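Local coordinates for protein putative N-acetylneuraminate lyase ([Ruminococcus] gnavus ATCC 29149, PDB 6RB7) that belongs to the dihydrodipicolinate synthetase family, built on a (beta/alpha)8 barrel, and assembles from four copies of its chain, at residues A[231-236]-A[256-261]; A[248-253]-A[274-279]; A[202-207]-A[225-230]; A[195-200]-A[208-213]. One frame throughout, in Å; residues are numbered along the deposited sequence.

In the fold
Contacts 2, 3 and 4 of this (beta/alpha)8 barrel are buried and contact 1 only partly, and their chemistry differs with their place in the fold. Contact 4 joins strand 194-199 to helix 204-214, with a ring edge against an amide oxygen. Contact 3 uses the start of the same helix and that of helix 228-234, but turns on one nearly straight hydrogen bond. Contact 1 takes the other end of helix 228-234 to the end of helix 248-259 and relies on an arginine. Contact 2 returns to helix 248-259, against helix 263-281, and is mainly apolar. All four also touch the second subunit.

Contact 1 (A[231-236]-A[256-261]); sequences GRVIGA and ECINAG. With BCN (bicine), chain I.
Two helices of the barrel's outer shell, 228-234 and 248-259, each end in a Schellman motif, at G235 and G261, and R232 of the first spans the gap to N259 and I258 of the second. Its guanidinium is held by its edge on two sides of the contact. NH1 donates to the carbonyl of A236, which follows the Schellman glycine G235, with NH1 to A236 O at 2.9 Å and an N-H...O angle of 162°. NH2 reaches N259 OD1, also at 2.9 Å, but this bond is bent (130°): the oxygen lies in the guanidinium plane, whereas the donor stands above the plane of the asparagine amide. NE forms a salt bridge with D255, one turn back along the second helix. Three partners around the rim therefore fix the rotation of the group. To get there the chain bends at chi2 and again at chi3, curling over I258 so that CG2 of I258 sits against one guanidinium face, 3.9 Å from R232 NH2. Beyond the second helix end lies bicine, whose nearest approaches include A260 O to O21 and G261 O to C3 of the ligand, each at 3.4 Å. The backbone oxygen of V233 accepts from R267 NH1 of the second subunit, and V233 CG1 meets I258 CG2 at 4.2 Å.

Contact 2 (A[248-253]-A[274-279]); sequences PELYLK and NEIIYK
L250 and Y251 of helix 248-259, the helix after the last barrel strand 238-241, face I276 and I277 of helix 263-281, part of the C-terminal helical extension that family members carry after the barrel. The two helices meet through side-chain ends while their backbones stay well apart: the closest CA atoms, those of L250 and N274, are 11.1 Å from each other. The apolar part is a single meeting of methyls, tip to tip, with L250 CD1 at 4.3 Å from I276 CD1. The second pair mixes polar and apolar character. I277 presents its CD1 methyl to the phenol end of Y251, 3.5 Å from OH, and the two side chains cross at about a right angle. No hydrogen bond passes between the segments. Although buried, the Y251 hydroxyl is satisfied by T243 OG1, which fixes the ring's far end where I277 comes up to it; the ring itself also meets that of Y244. C273, one turn before I277, touches both L250 and Y251. Helix 317-335 covers the L250 and I276 pair, A331 against L250, and M327 with I328 against I276, while T243, the partner of Y251, lies just after strand 238-241.

Contact 3 (A[202-207]-A[225-230]); sequences MPVQDI and DEQFMS
Q227, which follows the 3-10 turn of D225 and E226 and takes the N-cap position of helix 228-234, reaches out to M202 and carries most of this contact. Its side chain runs extended beyond CG (chi2 -174°), which brings the amide up to the M202 carbonyl. NE2 donates to M202 O at 2.8 Å in an almost straight bond, N-H...O 176°; the acceptor lies in the glutamine's amide plane, while the donor stands slightly tilted from the carbonyl plane. OE1 accepts from the backbone N of Q205 of the second subunit, and these two hydrogen bonds fix the amide's orientation. CE of M202, brought round by bends at chi2 and chi3, packs 3.4 Å from Q227 OE1. V204 comes in beside the amide, CG1 at 4.0 Å from Q227 NE2. One turn further on, the same V204 CG1 packs on S230, 4.3 Å from its CB, while the backbone O of S230 pairs with OG of S230 of the second subunit. Both segments lie on the connections that follow the C-terminal ends of strands 194-199 and 219-222, one a loop and the other opening with a 3-10 turn, and lead into the next helices, the rim where (beta/alpha)8 barrels commonly hold their pockets.

Contact 4 (A[195-200]-A[208-213]); sequences IGVANS and QMFKQA. Unlike the reference sequence in segment 195-200: A198 (reference Lys).
The carbonyl oxygen of the N199 side chain is met by two groups: N171 ND2 donates a hydrogen bond to it, and the edge of the F210 ring comes up to it, CE2 lying 3.4 Å from N199 OD1. This belongs to the beta-alpha-beta crossover of strand 194-199, helix 204-214 and strand 219-222 in the (beta/alpha)8 barrel. OD1 lies near the ring plane, and the amide is turned 72° from it, so the contact is a C-H edge meeting an oxygen rather than a stack. With CG opposite its own backbone nitrogen (chi1 -168°), the amide swings off the strand toward the helix, while its ND2 bonds to S201 OG in the loop just after the strand. V197, two residues back and on the same face of the strand, backs the ring obliquely: its CG1 is 4.1 Å from F210 CE2. F185 of helix 182-188 meets F210 edge-to-face, and I220 of the next strand also packs on it, so the phenyl is enclosed in the layer between sheet and helices. On the outward face of the same helix, Q208 NE2 donates to Q212 OE1 at 2.9 Å, lying well above the plane of the acceptor amide, while Q212 NE2 bonds to Y271 O of the second subunit.

Contact 1 (A[231-236]-A[256-261])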
loop_
_atom_site.group_PDB
_atom_site.type_symbol
_atom_site.label_atom_id
_atom_site.label_comp_id
_atom_site.label_asym_id
_atom_site.label_seq_id
_atom_site.Cartn_x
_atom_site.Cartn_y
_atom_site.Cartn_z
ATOM N N GLY A 231 21.416 6.861 7.427
ATOM C CA GLY A 231 20.682 8.103 7.732
ATOM C C GLY A 231 21.625 9.168 8.242
ATOM O O GLY A 231 21.441 10.346 7.887
ATOM N N ARG A 232 22.577 8.790 9.074
ATOM C CA ARG A 232 23.595 9.735 9.604
ATOM C C ARG A 232 24.376 10.380 8.457
ATOM O O ARG A 232 24.404 11.627 8.389
ATOM C CB ARG A 232 24.484 8.999 10.593
ATOM C CG ARG A 232 23.815 8.757 11.938
ATOM C CD ARG A 232 23.692 9.986 12.866
ATOM N NE ARG A 232 25.054 10.261 13.327
ATOM C CZ ARG A 232 25.865 11.168 12.838
ATOM N NH1 ARG A 232 25.508 12.038 11.924
ATOM N NH2 ARG A 232 27.096 11.253 13.323
ATOM N N VAL A 233 24.905 9.595 7.521
ATOM C CA VAL A 233 25.805 10.227 6.516
ATOM C C VAL A 233 25.014 11.136 5.586
ATOM O O VAL A 233 25.623 12.029 5.003
ATOM C CB VAL A 233 26.674 9.215 5.751
ATOM C CG1 VAL A 233 27.613 8.513 6.695
ATOM C CG2 VAL A 233 25.870 8.243 4.897
ATOM N N ILE A 234 23.717 10.902 5.373
ATOM C CA ILE A 234 22.981 11.711 4.380
ATOM C C ILE A 234 22.380 12.946 5.047
ATOM O O ILE A 234 21.794 13.746 4.309
ATOM C CB ILE A 234 21.944 10.868 3.620
ATOM C CG1 ILE A 234 21.719 11.435 2.210
ATOM C CG2 ILE A 234 20.657 10.757 4.425
ATOM C CD1 ILE A 234 20.840 10.524 1.347
ATOM N N GLY A 235 22.575 13.135 6.343
ATOM C CA GLY A 235 22.243 14.432 6.958
ATOM C C GLY A 235 21.529 14.390 8.294
ATOM O O GLY A 235 21.267 15.482 8.833
ATOM N N ALA A 236 21.208 13.224 8.834
ATOM C CA ALA A 236 20.653 13.151 10.194
ATOM C C ALA A 236 21.813 13.355 11.170
ATOM O O ALA A 236 22.713 12.524 11.208
ATOM C CB ALA A 236 19.974 11.818 10.453
ATOM N N GLU A 256 30.848 7.124 16.729
ATOM C CA GLU A 256 32.272 7.559 16.765
ATOM C C GLU A 256 32.939 7.218 15.431
ATOM O O GLU A 256 33.625 8.104 14.846
ATOM C CB GLU A 256 32.977 6.870 17.938
ATOM C CG GLU A 256 34.409 7.298 18.102
ATOM C CD GLU A 256 35.148 6.396 19.085
ATOM O OE1 GLU A 256 35.677 5.366 18.652
ATOM O OE2 GLU A 256 35.057 6.652 20.276
ATOM N N CYS A 257 32.722 6.030 14.900
ATOM C CA CYS A 257 33.297 5.628 13.597
ATOM C C CYS A 257 32.761 6.526 12.486
ATOM O O CYS A 257 33.567 6.972 11.630
ATOM C CB CYS A 257 33.021 4.182 13.258
ATOM S SG CYS A 257 33.838 3.013 14.370
ATOM N N ILE A 258 31.459 6.802 12.467
ATOM C CA ILE A 258 30.887 7.670 11.405
ATOM C C ILE A 258 31.524 9.056 11.472
ATOM O O ILE A 258 31.919 9.591 10.424
ATOM C CB ILE A 258 29.359 7.730 11.524
ATOM C CG1 ILE A 258 28.736 6.365 11.184
ATOM C CG2 ILE A 258 28.771 8.861 10.674
ATOM C CD1 ILE A 258 27.379 6.204 11.785
ATOM N N ASN A 259 31.628 9.629 12.664
ATOM C CA ASN A 259 32.160 11.008 12.818
ATOM C C ASN A 259 33.631 11.031 12.398
ATOM O O ASN A 259 34.064 12.113 11.894
ATOM C CB ASN A 259 31.935 11.562 14.212
ATOM C CG ASN A 259 30.481 11.933 14.437
ATOM O OD1 ASN A 259 29.817 12.377 13.502
ATOM N ND2 ASN A 259 29.999 11.775 15.665
ATOM N N ALA A 260 34.332 9.902 12.484
ATOM C CA ALA A 260 35.767 9.811 12.103
ATOM C C ALA A 260 35.939 9.453 10.610
ATOM O O ALA A 260 37.085 9.394 10.150
ATOM C CB ALA A 260 36.450 8.826 13.016
ATOM N N GLY A 261 34.859 9.216 9.874
ATOM C CA GLY A 261 34.932 8.792 8.466
ATOM C C GLY A 261 35.406 7.353 8.329
ATOM O O GLY A 261 35.858 6.979 7.244
HETATM N N1 BCN I . 40.225 8.390 7.351
HETATM C C1 BCN I . 40.419 9.699 6.659
HETATM C C2 BCN I . 39.240 10.679 6.640
HETATM O O21 BCN I . 38.132 10.251 7.010
HETATM O O22 BCN I . 39.464 11.853 6.243
HETATM C C3 BCN I . 39.183 7.526 6.771
HETATM C C4 BCN I . 39.603 6.079 6.638
HETATM O O4 BCN I . 39.203 5.543 5.385
HETATM C C5 BCN I . 40.263 8.461 8.821
HETATM C C6 BCN I . 41.333 7.578 9.421
HETATM O O6 BCN I . 41.013 6.207 9.250
#

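Contact 2 (A[248-253]-A[274-279])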
loop_
_atom_site.group_PDB
_atom_site.type_symbol
_atom_site.label_atom_id
_atom_site.label_comp_id
_atom_site.label_asym_id
_atom_site.label_seq_id
_atom_site.Cartn_x
_atom_site.Cartn_y
_atom_site.Cartn_z
ATOM N N PRO A 248 23.783 0.104 24.111
ATOM C CA PRO A 248 24.072 1.499 23.808
ATOM C C PRO A 248 25.530 1.746 23.437
ATOM O O PRO A 248 25.783 2.601 22.549
ATOM C CB PRO A 248 23.659 2.252 25.082
ATOM C CG PRO A 248 23.605 1.205 26.152
ATOM C CD PRO A 248 23.288 -0.109 25.483
ATOM N N GLU A 249 26.451 0.971 24.010
ATOM C CA GLU A 249 27.887 1.127 23.698
ATOM C C GLU A 249 28.130 0.874 22.219
ATOM O O GLU A 249 29.037 1.528 21.656
ATOM C CB GLU A 249 28.777 0.166 24.480
ATOM C CG GLU A 249 28.678 0.310 25.971
ATOM C CD GLU A 249 27.674 -0.629 26.632
ATOM O OE1 GLU A 249 26.517 -0.835 26.090
ATOM O OE2 GLU A 249 28.064 -1.192 27.695
ATOM N N LEU A 250 27.385 -0.043 21.594
ATOM C CA LEU A 250 27.630 -0.362 20.163
ATOM C C LEU A 250 27.205 0.832 19.310
ATOM O O LEU A 250 27.924 1.204 18.386
ATOM C CB LEU A 250 26.881 -1.627 19.744
ATOM C CG LEU A 250 27.335 -2.915 20.417
ATOM C CD1 LEU A 250 26.542 -4.094 19.906
ATOM C CD2 LEU A 250 28.843 -3.128 20.190
ATOM N N TYR A 251 26.050 1.440 19.613
ATOM C CA TYR A 251 25.626 2.623 18.820
ATOM C C TYR A 251 26.565 3.806 19.097
ATOM O O TYR A 251 26.788 4.595 18.167
ATOM C CB TYR A 251 24.165 2.928 19.088
ATOM C CG TYR A 251 23.217 1.918 18.494
ATOM C CD1 TYR A 251 22.963 1.918 17.130
ATOM C CD2 TYR A 251 22.623 0.920 19.271
ATOM C CE1 TYR A 251 22.092 1.018 16.554
ATOM C CE2 TYR A 251 21.757 -0.005 18.698
ATOM C CZ TYR A 251 21.497 0.040 17.339
ATOM O OH TYR A 251 20.585 -0.824 16.787
ATOM N N LEU A 252 27.051 3.992 20.339
ATOM C CA LEU A 252 28.036 5.074 20.587
ATOM C C LEU A 252 29.291 4.851 19.751
ATOM O O LEU A 252 29.799 5.822 19.160
ATOM C CB LEU A 252 28.338 5.139 22.087
ATOM C CG LEU A 252 27.208 5.738 22.930
ATOM C CD1 LEU A 252 27.424 5.432 24.412
ATOM C CD2 LEU A 252 27.069 7.243 22.666
ATOM N N LYS A 253 29.753 3.615 19.684
ATOM C CA LYS A 253 30.977 3.313 18.908
ATOM C C LYS A 253 30.709 3.462 17.409
ATOM O O LYS A 253 31.566 3.987 16.704
ATOM C CB LYS A 253 31.489 1.922 19.254
ATOM C CG LYS A 253 32.864 1.646 18.647
ATOM C CD LYS A 253 33.945 2.464 19.317
ATOM C CE LYS A 253 35.308 2.142 18.738
ATOM N NZ LYS A 253 36.383 2.857 19.487
ATOM N N ASN A 274 22.501 -5.075 13.457
ATOM C CA ASN A 274 21.333 -5.528 12.685
ATOM C C ASN A 274 21.099 -7.023 12.947
ATOM O O ASN A 274 19.899 -7.411 13.127
ATOM C CB ASN A 274 21.454 -5.199 11.203
ATOM C CG ASN A 274 21.356 -3.712 10.944
ATOM O OD1 ASN A 274 21.372 -2.913 11.892
ATOM N ND2 ASN A 274 21.214 -3.311 9.680
ATOM N N GLU A 275 22.160 -7.834 12.987
ATOM C CA GLU A 275 22.012 -9.282 13.275
ATOM C C GLU A 275 21.321 -9.471 14.630
ATOM O O GLU A 275 20.457 -10.368 14.759
ATOM C CB GLU A 275 23.406 -9.907 13.226
ATOM C CG GLU A 275 23.440 -11.402 13.365
ATOM C CD GLU A 275 24.851 -11.983 13.388
ATOM O OE1 GLU A 275 25.800 -11.385 14.040
ATOM O OE2 GLU A 275 25.027 -13.048 12.756
ATOM N N ILE A 276 21.713 -8.678 15.619
ATOM C CA ILE A 276 21.091 -8.740 16.960
ATOM C C ILE A 276 19.619 -8.356 16.841
ATOM O O ILE A 276 18.759 -9.016 17.430
ATOM C CB ILE A 276 21.881 -7.872 17.967
ATOM C CG1 ILE A 276 23.245 -8.500 18.234
ATOM C CG2 ILE A 276 21.096 -7.620 19.241
ATOM C CD1 ILE A 276 24.273 -7.556 18.729
ATOM N N ILE A 277 19.289 -7.262 16.139
ATOM C CA ILE A 277 17.882 -6.856 15.996
ATOM C C ILE A 277 17.080 -7.994 15.374
ATOM O O ILE A 277 15.972 -8.299 15.865
ATOM C CB ILE A 277 17.769 -5.560 15.172
ATOM C CG1 ILE A 277 18.447 -4.398 15.908
ATOM C CG2 ILE A 277 16.315 -5.274 14.847
ATOM C CD1 ILE A 277 18.548 -3.157 15.083
ATOM N N TYR A 278 17.601 -8.610 14.309
ATOM C CA TYR A 278 16.838 -9.663 13.618
ATOM C C TYR A 278 16.628 -10.839 14.588
ATOM O O TYR A 278 15.486 -11.389 14.639
ATOM C CB TYR A 278 17.499 -10.082 12.323
ATOM C CG TYR A 278 17.791 -8.939 11.370
ATOM C CD1 TYR A 278 16.981 -7.812 11.307
ATOM C CD2 TYR A 278 18.924 -8.955 10.590
ATOM C CE1 TYR A 278 17.292 -6.760 10.471
ATOM C CE2 TYR A 278 19.222 -7.923 9.713
ATOM C CZ TYR A 278 18.414 -6.823 9.658
ATOM O OH TYR A 278 18.714 -5.758 8.857
ATOM N N LYS A 279 17.631 -11.151 15.390
ATOM C CA LYS A 279 17.477 -12.230 16.396
ATOM C C LYS A 279 16.397 -11.842 17.424
ATOM O O LYS A 279 15.515 -12.657 17.725
ATOM C CB LYS A 279 18.818 -12.496 17.074
ATOM C CG LYS A 279 18.775 -13.614 18.128
ATOM C CD LYS A 279 18.425 -14.953 17.588
ATOM C CE LYS A 279 19.399 -15.471 16.567
ATOM N NZ LYS A 279 19.123 -16.914 16.308
#

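Contact 3 (A[202-207]-A[225-230])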
loop_
_atom_site.group_PDB
_atom_site.type_symbol
_atom_site.label_atom_id
_atom_site.label_comp_id
_atom_site.label_asym_id
_atom_site.label_seq_id
_atom_site.Cartn_x
_atom_site.Cartn_y
_atom_site.Cartn_z
ATOM N N MET A 202 11.076 4.659 6.034
ATOM C CA MET A 202 12.244 3.870 5.580
ATOM C C MET A 202 13.153 4.582 4.586
ATOM O O MET A 202 14.357 4.324 4.602
ATOM C CB MET A 202 11.806 2.506 5.063
ATOM C CG MET A 202 11.153 1.644 6.124
ATOM S SD MET A 202 12.089 1.430 7.623
ATOM C CE MET A 202 13.494 0.516 6.986
ATOM N N PRO A 203 12.687 5.446 3.659
ATOM C CA PRO A 203 13.618 6.059 2.720
ATOM C C PRO A 203 14.564 7.043 3.413
ATOM O O PRO A 203 14.117 7.991 4.050
ATOM C CB PRO A 203 12.736 6.764 1.694
ATOM C CG PRO A 203 11.376 6.086 1.829
ATOM C CD PRO A 203 11.282 5.738 3.312
ATOM N N VAL A 204 15.880 6.863 3.266
ATOM C CA VAL A 204 16.837 7.908 3.738
ATOM C C VAL A 204 16.678 9.138 2.861
ATOM O O VAL A 204 17.045 10.205 3.302
ATOM C CB VAL A 204 18.279 7.403 3.789
ATOM C CG1 VAL A 204 18.410 6.286 4.824
ATOM C CG2 VAL A 204 18.778 6.969 2.439
ATOM N N GLN A 205 16.072 9.021 1.673
ATOM C CA GLN A 205 15.744 10.202 0.860
ATOM C C GLN A 205 14.916 11.151 1.723
ATOM O O GLN A 205 15.031 12.369 1.511
ATOM C CB GLN A 205 15.037 9.804 -0.430
ATOM C CG GLN A 205 14.793 10.994 -1.320
ATOM C CD GLN A 205 14.174 10.584 -2.642
ATOM O OE1 GLN A 205 14.318 9.431 -3.079
ATOM N NE2 GLN A 205 13.655 11.559 -3.353
ATOM N N ASP A 206 14.017 10.655 2.579
ATOM C CA ASP A 206 13.149 11.560 3.362
ATOM C C ASP A 206 14.014 12.394 4.310
ATOM O O ASP A 206 13.744 13.616 4.458
ATOM C CB ASP A 206 12.093 10.775 4.136
ATOM C CG ASP A 206 11.003 10.186 3.256
ATOM O OD1 ASP A 206 10.921 10.602 2.059
ATOM O OD2 ASP A 206 10.172 9.383 3.774
ATOM N N ILE A 207 15.036 11.794 4.920
ATOM C CA ILE A 207 16.002 12.531 5.765
ATOM C C ILE A 207 16.656 13.642 4.938
ATOM O O ILE A 207 16.685 14.806 5.352
ATOM C CB ILE A 207 17.013 11.567 6.393
ATOM C CG1 ILE A 207 16.308 10.677 7.403
ATOM C CG2 ILE A 207 18.162 12.348 7.012
ATOM C CD1 ILE A 207 17.171 9.558 7.951
ATOM N N ASP A 225 16.735 1.974 13.204
ATOM C CA ASP A 225 18.059 1.654 13.793
ATOM C C ASP A 225 18.913 0.862 12.780
ATOM O O ASP A 225 20.160 1.000 12.786
ATOM C CB ASP A 225 17.868 0.831 15.056
ATOM C CG ASP A 225 16.988 1.477 16.131
ATOM O OD1 ASP A 225 16.443 2.572 15.891
ATOM O OD2 ASP A 225 16.916 0.896 17.239
ATOM N N GLU A 226 18.270 0.010 11.988
ATOM C CA GLU A 226 18.933 -0.864 10.998
ATOM C C GLU A 226 19.610 -0.042 9.899
ATOM O O GLU A 226 20.418 -0.578 9.152
ATOM C CB GLU A 226 17.879 -1.767 10.349
ATOM C CG GLU A 226 17.169 -2.707 11.325
ATOM C CD GLU A 226 15.912 -2.149 12.008
ATOM O OE1 GLU A 226 15.666 -0.898 12.028
ATOM O OE2 GLU A 226 15.093 -2.987 12.499
ATOM N N GLN A 227 19.283 1.223 9.792
ATOM C CA GLN A 227 19.836 2.140 8.750
ATOM C C GLN A 227 20.653 3.287 9.395
ATOM O O GLN A 227 20.957 4.262 8.703
ATOM C CB GLN A 227 18.679 2.682 7.919
ATOM C CG GLN A 227 17.862 1.595 7.252
ATOM C CD GLN A 227 16.785 2.088 6.295
ATOM O OE1 GLN A 227 16.424 1.327 5.390
ATOM N NE2 GLN A 227 16.269 3.332 6.455
ATOM N N PHE A 228 21.006 3.170 10.673
ATOM C CA PHE A 228 21.688 4.230 11.454
ATOM C C PHE A 228 22.787 4.913 10.628
ATOM O O PHE A 228 22.725 6.155 10.440
ATOM C CB PHE A 228 22.214 3.619 12.751
ATOM C CG PHE A 228 22.835 4.564 13.735
ATOM C CD1 PHE A 228 24.074 5.130 13.503
ATOM C CD2 PHE A 228 22.184 4.877 14.930
ATOM C CE1 PHE A 228 24.659 5.974 14.443
ATOM C CE2 PHE A 228 22.793 5.672 15.874
ATOM C CZ PHE A 228 24.006 6.259 15.621
ATOM N N MET A 229 23.738 4.146 10.105
ATOM C CA MET A 229 24.913 4.770 9.473
ATOM C C MET A 229 24.511 5.491 8.191
ATOM O O MET A 229 25.105 6.555 7.872
ATOM C CB MET A 229 26.030 3.767 9.212
ATOM C CG MET A 229 25.720 2.740 8.209
ATOM S SD MET A 229 27.101 1.531 8.116
ATOM C CE MET A 229 28.425 2.529 7.469
ATOM N N SER A 230 23.517 4.971 7.480
ATOM C CA SER A 230 23.057 5.512 6.193
ATOM C C SER A 230 22.290 6.808 6.430
ATOM O O SER A 230 22.440 7.744 5.607
ATOM C CB SER A 230 22.209 4.491 5.487
ATOM O OG SER A 230 22.992 3.407 5.029
#

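Contact 4 (A[195-200]-A[208-213])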
loop_
_atom_site.group_PDB
_atom_site.type_symbol
_atom_site.label_atom_id
_atom_site.label_comp_id
_atom_site.label_asym_id
_atom_site.label_seq_id
_atom_site.Cartn_x
_atom_site.Cartn_y
_atom_site.Cartn_z
ATOM N N ILE A 195 12.183 22.332 16.040
ATOM C CA ILE A 195 13.639 22.177 15.859
ATOM C C ILE A 195 13.938 21.097 14.840
ATOM O O ILE A 195 15.102 20.999 14.450
ATOM C CB ILE A 195 14.378 21.894 17.187
ATOM C CG1 ILE A 195 13.942 20.587 17.854
ATOM C CG2 ILE A 195 14.267 23.080 18.121
ATOM C CD1 ILE A 195 14.933 20.075 18.868
ATOM N N GLY A 196 12.935 20.332 14.395
ATOM C CA GLY A 196 13.224 19.286 13.412
ATOM C C GLY A 196 12.350 18.074 13.563
ATOM O O GLY A 196 11.213 18.198 14.000
ATOM N N VAL A 197 12.846 16.967 13.045
ATOM C CA VAL A 197 12.026 15.782 12.694
ATOM C C VAL A 197 12.779 14.538 13.154
ATOM O O VAL A 197 13.942 14.384 12.770
ATOM C CB VAL A 197 11.750 15.660 11.190
ATOM C CG1 VAL A 197 10.870 14.472 10.889
ATOM C CG2 VAL A 197 11.170 16.940 10.631
ATOM N N ALA A 198 12.130 13.680 13.907
ATOM C CA ALA A 198 12.588 12.305 14.118
ATOM C C ALA A 198 11.973 11.452 13.025
ATOM O O ALA A 198 10.727 11.327 12.990
ATOM C CB ALA A 198 12.254 11.835 15.497
ATOM N N ASN A 199 12.792 10.994 12.094
ATOM C CA ASN A 199 12.262 10.353 10.868
ATOM C C ASN A 199 12.361 8.841 10.974
ATOM O O ASN A 199 13.491 8.299 10.890
ATOM C CB ASN A 199 12.985 10.812 9.620
ATOM C CG ASN A 199 12.192 10.336 8.425
ATOM O OD1 ASN A 199 11.049 10.760 8.282
ATOM N ND2 ASN A 199 12.709 9.382 7.664
ATOM N N SER A 200 11.202 8.177 10.987
ATOM C CA SER A 200 11.142 6.693 11.059
ATOM C C SER A 200 10.549 6.089 9.781
ATOM O O SER A 200 10.447 4.864 9.736
ATOM C CB SER A 200 10.427 6.197 12.278
ATOM O OG SER A 200 11.325 6.313 13.398
ATOM N N GLN A 208 17.176 13.277 3.767
ATOM C CA GLN A 208 17.860 14.230 2.878
ATOM C C GLN A 208 16.939 15.373 2.508
ATOM O O GLN A 208 17.362 16.542 2.505
ATOM C CB GLN A 208 18.358 13.452 1.645
ATOM C CG GLN A 208 19.230 14.285 0.734
ATOM C CD GLN A 208 18.488 15.187 -0.215
ATOM O OE1 GLN A 208 17.434 14.832 -0.791
ATOM N NE2 GLN A 208 19.070 16.364 -0.445
ATOM N N MET A 209 15.682 15.087 2.155
ATOM C CA MET A 209 14.762 16.143 1.674
ATOM C C MET A 209 14.406 17.052 2.855
ATOM O O MET A 209 14.319 18.285 2.646
ATOM C CB MET A 209 13.528 15.538 1.017
ATOM C CG MET A 209 13.912 14.894 -0.308
ATOM S SD MET A 209 12.487 14.305 -1.232
ATOM C CE MET A 209 11.746 13.152 -0.090
ATOM N N PHE A 210 14.129 16.491 4.014
ATOM C CA PHE A 210 13.763 17.327 5.189
ATOM C C PHE A 210 14.962 18.242 5.521
ATOM O O PHE A 210 14.782 19.443 5.800
ATOM C CB PHE A 210 13.378 16.486 6.392
ATOM C CG PHE A 210 12.080 15.742 6.313
ATOM C CD1 PHE A 210 10.963 16.296 5.720
ATOM C CD2 PHE A 210 11.976 14.479 6.856
ATOM C CE1 PHE A 210 9.776 15.588 5.667
ATOM C CE2 PHE A 210 10.769 13.804 6.848
ATOM C CZ PHE A 210 9.703 14.320 6.198
ATOM N N LYS A 211 16.167 17.696 5.534
ATOM C CA LYS A 211 17.397 18.446 5.915
ATOM C C LYS A 211 17.668 19.520 4.862
ATOM O O LYS A 211 17.996 20.653 5.204
ATOM C CB LYS A 211 18.573 17.505 6.175
ATOM C CG LYS A 211 19.848 18.230 6.607
ATOM C CD LYS A 211 19.653 19.060 7.889
ATOM C CE LYS A 211 20.968 19.575 8.425
ATOM N NZ LYS A 211 20.749 20.499 9.553
ATOM N N GLN A 212 17.565 19.187 3.581
ATOM C CA GLN A 212 17.807 20.166 2.493
ATOM C C GLN A 212 16.798 21.301 2.581
ATOM O O GLN A 212 17.186 22.467 2.417
ATOM C CB GLN A 212 17.798 19.461 1.144
ATOM C CG GLN A 212 18.152 20.385 -0.016
ATOM C CD GLN A 212 18.570 19.547 -1.214
ATOM O OE1 GLN A 212 17.791 18.704 -1.697
ATOM N NE2 GLN A 212 19.772 19.816 -1.726
ATOM N N ALA A 213 15.527 21.003 2.826
ATOM C CA ALA A 213 14.488 22.035 2.905
ATOM C C ALA A 213 14.751 22.936 4.124
ATOM O O ALA A 213 14.533 24.153 4.008
ATOM C CB ALA A 213 13.128 21.371 3.033
#